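Local coordinates for protein putative phosphoglycolate phosphatase (Lactobacillus delbrueckii, PDB 2HI0) that probably hydrolyses 2-phosphoglycolate to glycolate and phosphate, as a member of the haloacid dehalogenase-like hydrolase family, at residues V53-A61 and L71-P82; I188-Q196 and P216-T224. All coordinates share one frame; numbering follows the deposited sequence.

Interaction 1 belongs to the helical cap, where helix 52-63 holds the turns of 71-82. Interaction 2 lies in the Rossmann-like core and joins the start of helix 192-200 to the end of helix 215-220. The two share no helix or strand; both are partly buried, and interaction 2 includes exposed Gly-222. Interaction 1 is pinned by an arginine bonded to backbone carbonyls around a buried phenylalanine; interaction 2 meets through apolar and ring contacts, its polar bonds, apart from one weak water bridge, directed to a sodium ion, capping groups and residues outside the pair. Their centres lie about 18 Å apart, yet cap and core touch where Val-72 packs on Phe-217, Glu-192 and His-221.

Interaction 1. Residues V53-A61 and L71-P82; sequences VVAVTRALA and LVAFGTKDEQIP. Unlike the reference sequence in segment 71-82: Gln-80 (reference Arg). With EDO (1,2-ethanediol), chain J.
Arg-58 of helix 52-63 reaches past Phe-74 to the turns of 71-82, in what is, by topology, the helical cap inserted after the first core strand, as in related HAD phosphatases. Its CB starts near Phe-74 CD2, and CG then settles obliquely on that ring atom, CG to CD2 being 3.4 Å. CD crosses Leu-71, 4.1 Å from its CB. With CG placed beside the backbone N (chi1 -79°) and the chain extended from there to NE, arginine and phenylalanine slide past each other in opposite directions. NE donates to Leu-71 O at 2.8 Å (N-H...O 144°), arriving above the carbonyl plane; Phe-74 N takes the same oxygen from the opposite face, closing the type I turn 71-74. NH2 bonds Val-72 O at 3.1 Å, in the guanidinium plane, and adds a weak bond to Leu-71 O, while NH1 donates to Phe-47 O. Backbone carbonyls thus engage all three nitrogens and fix the group's rotation, with Val-54 CG1 over one face.

The Phe-74 ring is packed on both faces. Ile-81 CG1 lies over the centre of one, Leu-71 CA against the other toward the rim, and at the edge Ala-61 CB comes 3.6 Å from CE2. Ala-61 also meets the Pro-82 ring, and Thr-57 CG2 touches both Phe-74 and Ile-81. Farther up the helix, Val-54 CG2 rests 3.6 Å from Gly-75 CA. Gly-75 N in turn donates to Glu-79 OE1 at 2.8 Å, and that same oxygen accepts from O2 of a bound ethanediol at 2.7 Å.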
loop_
_atom_site.group_PDB
_atom_site.type_symbol
_atom_site.label_atom_id
_atom_site.label_comp_id
_atom_site.label_asym_id
_atom_site.label_seq_id
_atom_site.Cartn_x
_atom_site.Cartn_y
_atom_site.Cartn_z
ATOM N N VAL A 53 9.491 -6.879 -3.678
ATOM C CA VAL A 53 10.225 -7.479 -4.836
ATOM C C VAL A 53 10.047 -6.598 -6.074
ATOM O O VAL A 53 11.022 -6.239 -6.733
ATOM C CB VAL A 53 9.775 -8.954 -5.108
ATOM C CG1 VAL A 53 10.362 -9.488 -6.408
ATOM C CG2 VAL A 53 10.125 -9.873 -3.919
ATOM N N VAL A 54 8.800 -6.241 -6.368
ATOM C CA VAL A 54 8.564 -5.336 -7.515
ATOM C C VAL A 54 9.195 -3.960 -7.287
ATOM O O VAL A 54 9.712 -3.371 -8.209
ATOM C CB VAL A 54 7.042 -5.228 -7.864
ATOM C CG1 VAL A 54 6.808 -4.115 -8.858
ATOM C CG2 VAL A 54 6.482 -6.592 -8.377
ATOM N N ALA A 55 9.145 -3.471 -6.057
ATOM C CA ALA A 55 9.710 -2.154 -5.718
ATOM C C ALA A 55 11.221 -2.135 -5.997
ATOM O O ALA A 55 11.750 -1.186 -6.627
ATOM C CB ALA A 55 9.423 -1.788 -4.228
ATOM N N VAL A 56 11.944 -3.161 -5.537
ATOM C CA VAL A 56 13.414 -3.209 -5.765
ATOM C C VAL A 56 13.719 -3.477 -7.258
ATOM O O VAL A 56 14.657 -2.895 -7.827
ATOM C CB VAL A 56 14.105 -4.167 -4.814
ATOM C CG1 VAL A 56 15.579 -4.368 -5.165
ATOM C CG2 VAL A 56 13.969 -3.638 -3.397
ATOM N N THR A 57 12.888 -4.271 -7.905
ATOM C CA THR A 57 13.076 -4.521 -9.347
ATOM C C THR A 57 12.948 -3.187 -10.127
ATOM O O THR A 57 13.746 -2.856 -10.998
ATOM C CB THR A 57 12.027 -5.545 -9.874
ATOM O OG1 THR A 57 12.094 -6.756 -9.111
ATOM C CG2 THR A 57 12.227 -5.873 -11.387
ATOM N N ARG A 58 11.888 -2.426 -9.822
ATOM C CA ARG A 58 11.681 -1.084 -10.370
ATOM C C ARG A 58 12.863 -0.153 -10.081
ATOM O O ARG A 58 13.336 0.584 -10.994
ATOM C CB ARG A 58 10.379 -0.532 -9.831
ATOM C CG ARG A 58 9.096 -1.058 -10.518
ATOM C CD ARG A 58 7.886 -0.472 -9.765
ATOM N NE ARG A 58 6.634 -0.806 -10.422
ATOM C CZ ARG A 58 5.448 -0.724 -9.839
ATOM N NH1 ARG A 58 5.369 -0.423 -8.541
ATOM N NH2 ARG A 58 4.369 -1.015 -10.527
ATOM N N ALA A 59 13.328 -0.171 -8.837
ATOM C CA ALA A 59 14.425 0.745 -8.439
ATOM C C ALA A 59 15.724 0.421 -9.168
ATOM O O ALA A 59 16.410 1.327 -9.628
ATOM C CB ALA A 59 14.683 0.709 -6.894
ATOM N N LEU A 60 16.015 -0.858 -9.325
ATOM C CA LEU A 60 17.192 -1.292 -10.078
ATOM C C LEU A 60 17.065 -0.908 -11.556
ATOM O O LEU A 60 18.035 -0.495 -12.173
ATOM C CB LEU A 60 17.445 -2.799 -9.915
ATOM C CG LEU A 60 17.949 -3.283 -8.562
ATOM C CD1 LEU A 60 17.919 -4.833 -8.453
ATOM C CD2 LEU A 60 19.406 -2.751 -8.316
ATOM N N ALA A 61 15.866 -1.049 -12.120
ATOM C CA ALA A 61 15.656 -0.675 -13.537
ATOM C C ALA A 61 15.817 0.830 -13.708
ATOM O O ALA A 61 16.412 1.295 -14.690
ATOM C CB ALA A 61 14.245 -1.100 -13.974
ATOM N N LEU A 71 8.003 1.560 -15.581
ATOM C CA LEU A 71 7.951 0.833 -14.324
ATOM C C LEU A 71 6.530 0.363 -13.964
ATOM O O LEU A 71 6.366 -0.597 -13.204
ATOM C CB LEU A 71 8.495 1.699 -13.230
ATOM C CG LEU A 71 9.890 2.287 -13.405
ATOM C CD1 LEU A 71 10.233 3.116 -12.172
ATOM C CD2 LEU A 71 10.950 1.297 -13.734
ATOM N N VAL A 72 5.507 1.022 -14.491
ATOM C CA VAL A 72 4.131 0.746 -14.059
ATOM C C VAL A 72 3.767 -0.738 -14.251
ATOM O O VAL A 72 3.212 -1.383 -13.328
ATOM C CB VAL A 72 3.114 1.686 -14.719
ATOM C CG1 VAL A 72 1.694 1.333 -14.301
ATOM C CG2 VAL A 72 3.424 3.180 -14.399
ATOM N N ALA A 73 4.165 -1.300 -15.389
ATOM C CA ALA A 73 3.815 -2.686 -15.764
ATOM C C ALA A 73 4.659 -3.760 -15.032
ATOM O O ALA A 73 4.373 -4.953 -15.122
ATOM C CB ALA A 73 3.931 -2.864 -17.295
ATOM N N PHE A 74 5.723 -3.350 -14.341
ATOM C CA PHE A 74 6.435 -4.301 -13.518
ATOM C C PHE A 74 5.497 -4.987 -12.554
ATOM O O PHE A 74 4.687 -4.358 -11.898
ATOM C CB PHE A 74 7.583 -3.667 -12.764
ATOM C CG PHE A 74 8.797 -3.299 -13.597
ATOM C CD1 PHE A 74 8.702 -2.925 -14.918
ATOM C CD2 PHE A 74 10.042 -3.224 -12.975
ATOM C CE1 PHE A 74 9.863 -2.536 -15.651
ATOM C CE2 PHE A 74 11.169 -2.870 -13.629
ATOM C CZ PHE A 74 11.096 -2.472 -14.996
ATOM N N GLY A 75 5.641 -6.292 -12.460
ATOM C CA GLY A 75 4.785 -7.071 -11.569
ATOM C C GLY A 75 3.562 -7.626 -12.290
ATOM O O GLY A 75 2.774 -8.314 -11.661
ATOM N N THR A 76 3.379 -7.278 -13.566
ATOM C CA THR A 76 2.253 -7.732 -14.408
ATOM C C THR A 76 2.775 -8.577 -15.585
ATOM O O THR A 76 3.981 -8.590 -15.910
ATOM C CB THR A 76 1.451 -6.520 -15.023
ATOM O OG1 THR A 76 2.142 -5.957 -16.163
ATOM C CG2 THR A 76 1.097 -5.441 -13.977
ATOM N N LYS A 77 1.846 -9.252 -16.253
ATOM C CA LYS A 77 2.171 -10.046 -17.440
ATOM C C LYS A 77 2.792 -9.231 -18.557
ATOM O O LYS A 77 3.474 -9.789 -19.397
ATOM C CB LYS A 77 0.930 -10.812 -17.942
ATOM C CG LYS A 77 -0.143 -9.933 -18.545
ATOM N N ASP A 78 2.614 -7.915 -18.544
ATOM C CA ASP A 78 3.146 -7.061 -19.590
ATOM C C ASP A 78 4.476 -6.423 -19.205
ATOM O O ASP A 78 4.960 -5.535 -19.917
ATOM C CB ASP A 78 2.147 -5.945 -19.919
ATOM C CG ASP A 78 0.813 -6.491 -20.407
ATOM O OD1 ASP A 78 0.827 -7.337 -21.324
ATOM O OD2 ASP A 78 -0.229 -6.076 -19.850
ATOM N N GLU A 79 5.064 -6.838 -18.086
ATOM C CA GLU A 79 6.326 -6.205 -17.680
ATOM C C GLU A 79 7.450 -6.335 -18.719
ATOM O O GLU A 79 7.590 -7.373 -19.352
ATOM C CB GLU A 79 6.803 -6.746 -16.328
ATOM C CG GLU A 79 7.203 -8.203 -16.347
ATOM C CD GLU A 79 7.475 -8.784 -14.963
ATOM O OE1 GLU A 79 7.262 -8.097 -13.913
ATOM O OE2 GLU A 79 7.932 -9.968 -14.940
ATOM N N GLN A 80 8.218 -5.260 -18.884
ATOM C CA GLN A 80 9.405 -5.231 -19.741
ATOM C C GLN A 80 10.612 -4.958 -18.861
ATOM O O GLN A 80 11.032 -3.800 -18.754
ATOM C CB GLN A 80 9.292 -4.085 -20.743
ATOM C CG GLN A 80 8.052 -4.141 -21.616
ATOM C CD GLN A 80 8.342 -4.829 -22.876
ATOM O OE1 GLN A 80 8.156 -6.037 -22.989
ATOM N NE2 GLN A 80 8.867 -4.086 -23.834
ATOM N N ILE A 81 11.109 -5.993 -18.194
ATOM C CA ILE A 81 12.215 -5.810 -17.242
ATOM C C ILE A 81 13.552 -5.786 -18.038
ATOM O O ILE A 81 13.850 -6.711 -18.786
ATOM C CB ILE A 81 12.190 -6.848 -16.103
ATOM C CG1 ILE A 81 10.918 -6.616 -15.244
ATOM C CG2 ILE A 81 13.464 -6.733 -15.248
ATOM C CD1 ILE A 81 10.597 -7.745 -14.437
ATOM N N PRO A 82 14.364 -4.715 -17.865
ATOM C CA PRO A 82 15.643 -4.646 -18.565
ATOM C C PRO A 82 16.554 -5.816 -18.236
ATOM O O PRO A 82 16.562 -6.299 -17.096
ATOM C CB PRO A 82 16.280 -3.346 -18.056
ATOM C CG PRO A 82 15.230 -2.620 -17.340
ATOM C CD PRO A 82 14.124 -3.544 -17.007
HETATM C C1 EDO J . 9.669 -9.619 -10.416
HETATM O O1 EDO J . 8.764 -9.862 -9.337
HETATM C C2 EDO J . 9.066 -8.556 -11.306
HETATM O O2 EDO J . 7.671 -8.866 -11.410
#

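Interaction 2. Residues I188-Q196 and P216-T224. With NA (sodium ion), chain C.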
loop_
_atom_site.group_PDB
_atom_site.type_symbol
_atom_site.label_atom_id
_atom_site.label_comp_id
_atom_site.label_asym_id
_atom_site.label_seq_id
_atom_site.Cartn_x
_atom_site.Cartn_y
_atom_site.Cartn_z
ATOM N N ILE A 188 -10.149 0.857 0.405
ATOM C CA ILE A 188 -9.703 2.266 0.315
ATOM C C ILE A 188 -8.206 2.246 0.049
ATOM O O ILE A 188 -7.445 1.652 0.797
ATOM C CB ILE A 188 -9.964 3.030 1.584
ATOM C CG1 ILE A 188 -11.459 2.989 1.981
ATOM C CG2 ILE A 188 -9.411 4.480 1.451
ATOM C CD1 ILE A 188 -11.712 2.041 3.129
ATOM N N GLY A 189 -7.771 2.908 -1.015
ATOM C CA GLY A 189 -6.318 2.948 -1.276
ATOM C C GLY A 189 -5.900 4.046 -2.248
ATOM O O GLY A 189 -6.748 4.769 -2.764
ATOM N N ASP A 190 -4.593 4.176 -2.478
ATOM C CA ASP A 190 -4.057 5.275 -3.262
ATOM C C ASP A 190 -3.483 4.877 -4.636
ATOM O O ASP A 190 -2.908 5.719 -5.310
ATOM C CB ASP A 190 -2.936 5.951 -2.460
ATOM C CG ASP A 190 -1.739 5.009 -2.228
ATOM O OD1 ASP A 190 -1.976 3.796 -2.021
ATOM O OD2 ASP A 190 -0.559 5.436 -2.259
ATOM N N SER A 191 -3.639 3.620 -5.032
ATOM C CA SER A 191 -3.002 3.158 -6.254
ATOM C C SER A 191 -3.901 2.293 -7.131
ATOM O O SER A 191 -5.014 1.867 -6.750
ATOM C CB SER A 191 -1.728 2.395 -5.906
ATOM O OG SER A 191 -2.015 1.038 -5.589
ATOM N N GLU A 192 -3.372 1.999 -8.322
ATOM C CA GLU A 192 -4.015 1.053 -9.263
ATOM C C GLU A 192 -4.121 -0.362 -8.702
ATOM O O GLU A 192 -5.033 -1.104 -9.050
ATOM C CB GLU A 192 -3.278 1.047 -10.615
ATOM C CG GLU A 192 -1.941 0.307 -10.679
ATOM C CD GLU A 192 -0.697 0.979 -10.062
ATOM O OE1 GLU A 192 -0.831 1.950 -9.283
ATOM O OE2 GLU A 192 0.428 0.489 -10.390
ATOM N N ILE A 193 -3.172 -0.750 -7.842
ATOM C CA ILE A 193 -3.195 -2.084 -7.211
ATOM C C ILE A 193 -4.422 -2.189 -6.304
ATOM O O ILE A 193 -5.024 -3.268 -6.222
ATOM C CB ILE A 193 -1.889 -2.373 -6.435
ATOM C CG1 ILE A 193 -0.692 -2.266 -7.377
ATOM C CG2 ILE A 193 -1.947 -3.720 -5.641
ATOM C CD1 ILE A 193 -0.832 -3.137 -8.576
ATOM N N ASP A 194 -4.787 -1.086 -5.625
ATOM C CA ASP A 194 -5.981 -1.036 -4.781
ATOM C C ASP A 194 -7.285 -1.124 -5.599
ATOM O O ASP A 194 -8.188 -1.885 -5.260
ATOM C CB ASP A 194 -5.924 0.202 -3.883
ATOM C CG ASP A 194 -4.642 0.240 -3.064
ATOM O OD1 ASP A 194 -4.242 -0.837 -2.562
ATOM O OD2 ASP A 194 -3.973 1.274 -3.070
ATOM N N ILE A 195 -7.319 -0.376 -6.699
ATOM C CA ILE A 195 -8.407 -0.496 -7.669
ATOM C C ILE A 195 -8.613 -1.964 -8.089
ATOM O O ILE A 195 -9.729 -2.490 -8.069
ATOM C CB ILE A 195 -8.179 0.426 -8.894
ATOM C CG1 ILE A 195 -8.162 1.904 -8.466
ATOM C CG2 ILE A 195 -9.277 0.224 -9.953
ATOM C CD1 ILE A 195 -7.663 2.884 -9.458
ATOM N N GLN A 196 -7.515 -2.620 -8.476
ATOM C CA GLN A 196 -7.585 -4.003 -8.913
ATOM C C GLN A 196 -7.952 -5.006 -7.796
ATOM O O GLN A 196 -8.720 -5.960 -7.994
ATOM C CB GLN A 196 -6.255 -4.380 -9.521
ATOM C CG GLN A 196 -5.935 -3.601 -10.787
ATOM C CD GLN A 196 -4.508 -3.851 -11.235
ATOM O OE1 GLN A 196 -3.980 -4.977 -11.080
ATOM N NE2 GLN A 196 -3.870 -2.822 -11.806
ATOM N N PRO A 216 -4.817 12.198 -12.219
ATOM C CA PRO A 216 -4.944 11.721 -13.604
ATOM C C PRO A 216 -4.560 10.248 -13.806
ATOM O O PRO A 216 -5.175 9.536 -14.599
ATOM C CB PRO A 216 -3.989 12.616 -14.379
ATOM C CG PRO A 216 -3.769 13.795 -13.522
ATOM C CD PRO A 216 -3.933 13.371 -12.121
ATOM N N PHE A 217 -3.566 9.785 -13.054
ATOM C CA PHE A 217 -3.206 8.353 -13.073
ATOM C C PHE A 217 -4.349 7.496 -12.550
ATOM O O PHE A 217 -4.736 6.515 -13.166
ATOM C CB PHE A 217 -1.939 8.131 -12.279
ATOM C CG PHE A 217 -1.460 6.708 -12.281
ATOM C CD1 PHE A 217 -2.044 5.781 -11.450
ATOM C CD2 PHE A 217 -0.442 6.306 -13.145
ATOM C CE1 PHE A 217 -1.594 4.478 -11.440
ATOM C CE2 PHE A 217 0.014 4.999 -13.162
ATOM C CZ PHE A 217 -0.585 4.077 -12.302
ATOM N N LEU A 218 -4.901 7.861 -11.398
ATOM C CA LEU A 218 -5.968 7.064 -10.838
ATOM C C LEU A 218 -7.177 6.981 -11.746
ATOM O O LEU A 218 -7.817 5.939 -11.872
ATOM C CB LEU A 218 -6.355 7.586 -9.452
ATOM C CG LEU A 218 -5.276 7.400 -8.368
ATOM C CD1 LEU A 218 -5.584 8.246 -7.125
ATOM C CD2 LEU A 218 -5.133 5.946 -7.987
ATOM N N GLN A 219 -7.533 8.105 -12.344
ATOM C CA GLN A 219 -8.627 8.138 -13.304
ATOM C C GLN A 219 -8.359 7.236 -14.507
ATOM O O GLN A 219 -9.241 6.502 -14.933
ATOM C CB GLN A 219 -8.908 9.566 -13.739
ATOM C CG GLN A 219 -9.463 10.399 -12.604
ATOM C CD GLN A 219 -9.737 11.841 -12.992
ATOM O OE1 GLN A 219 -8.884 12.511 -13.553
ATOM N NE2 GLN A 219 -10.912 12.323 -12.647
ATOM N N LYS A 220 -7.149 7.303 -15.059
ATOM C CA LYS A 220 -6.743 6.459 -16.174
ATOM C C LYS A 220 -6.871 4.982 -15.833
ATOM O O LYS A 220 -7.187 4.163 -16.686
ATOM C CB LYS A 220 -5.290 6.790 -16.535
ATOM C CG LYS A 220 -4.704 5.985 -17.676
ATOM C CD LYS A 220 -3.320 6.507 -18.057
ATOM C CE LYS A 220 -2.330 6.454 -16.870
ATOM N N HIS A 221 -6.610 4.648 -14.568
ATOM C CA HIS A 221 -6.575 3.261 -14.096
ATOM C C HIS A 221 -7.862 2.756 -13.475
ATOM O O HIS A 221 -7.886 1.716 -12.836
ATOM C CB HIS A 221 -5.369 3.101 -13.165
ATOM C CG HIS A 221 -4.103 2.896 -13.911
ATOM N ND1 HIS A 221 -3.346 3.939 -14.401
ATOM C CD2 HIS A 221 -3.530 1.762 -14.375
ATOM C CE1 HIS A 221 -2.314 3.448 -15.069
ATOM N NE2 HIS A 221 -2.408 2.131 -15.069
ATOM N N GLY A 222 -8.936 3.496 -13.646
ATOM C CA GLY A 222 -10.268 3.020 -13.259
ATOM C C GLY A 222 -10.888 3.412 -11.932
ATOM O O GLY A 222 -11.869 2.804 -11.507
ATOM N N ALA A 223 -10.338 4.416 -11.257
ATOM C CA ALA A 223 -10.896 4.884 -10.016
ATOM C C ALA A 223 -12.193 5.582 -10.340
ATOM O O ALA A 223 -12.282 6.260 -11.378
ATOM C CB ALA A 223 -9.952 5.847 -9.361
ATOM N N THR A 224 -13.208 5.406 -9.504
ATOM C CA THR A 224 -14.486 6.074 -9.743
ATOM C C THR A 224 -14.893 7.076 -8.673
ATOM O O THR A 224 -15.606 8.021 -8.993
ATOM C CB THR A 224 -15.638 5.065 -9.939
ATOM O OG1 THR A 224 -15.759 4.235 -8.778
ATOM C CG2 THR A 224 -15.386 4.205 -11.171
HETATM NA NA NA C . -0.517 2.199 -1.131
HETATM O O HOH W 1 -1.242 0.780 -3.300
HETATM O O HOH W 2 -5.459 -0.783 -13.116
#
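Ile-195 lays its two branch ends over the close of helix 215-220: CD1 sits 3.7 Å from Ala-223 CB, and CG2 lies 3.5 Å from His-221 O. The surface it meets is a Schellman motif, with Ala-223 N bonded to Leu-218 O, Gly-222 N bonded to Gln-219 O, and Gly-222 at positive phi turning the chain away. Leu-218 reaches the other way, its CD2 coming 3.5 Å from Asp-190 O, a buried carbonyl with no polar partner in the model.

Glu-192 touches two rings, His-221 and Phe-217. Its CB packs obliquely on His-221, 3.8 Å from CD2. CG occupies the crowded position between backbone N and carbonyl carbon (chi1 76°), and a bend at chi2 takes the carboxylate to Phe-217, OE1 to CE1 being 3.4 Å with the planes 68° apart. Arg-213 secures this corner with a salt bridge to Glu-192 and a cation-pi contact to Phe-217. His-221 in turn places ND1 over the centre of the Phe-217 ring, while ND1 donates in its own ring plane to Phe-217 O at 3.2 Å. A water that accepts from Gln-196 NE2 donates weakly to His-221 O, bridging the segments.

On the far side of 188-196, Asp-190 OD1 binds the sodium ion at 2.3 Å together with Asp-10 and Asp-12, consistent with the place of the catalytic metal in HAD enzymes. Asp-190 OD2 accepts from Phe-212 N. Ser-191 and Asp-194 form a capping box that starts helix 192-200. Its opening residues, 192-196, run in the same general direction as 216-220, 28° apart. The helix follows strand 185-189, which lies between strands 6-9 and 204-208, while Leu-218 also packs on Ile-226 of an edge strand of the sheet, 226-227.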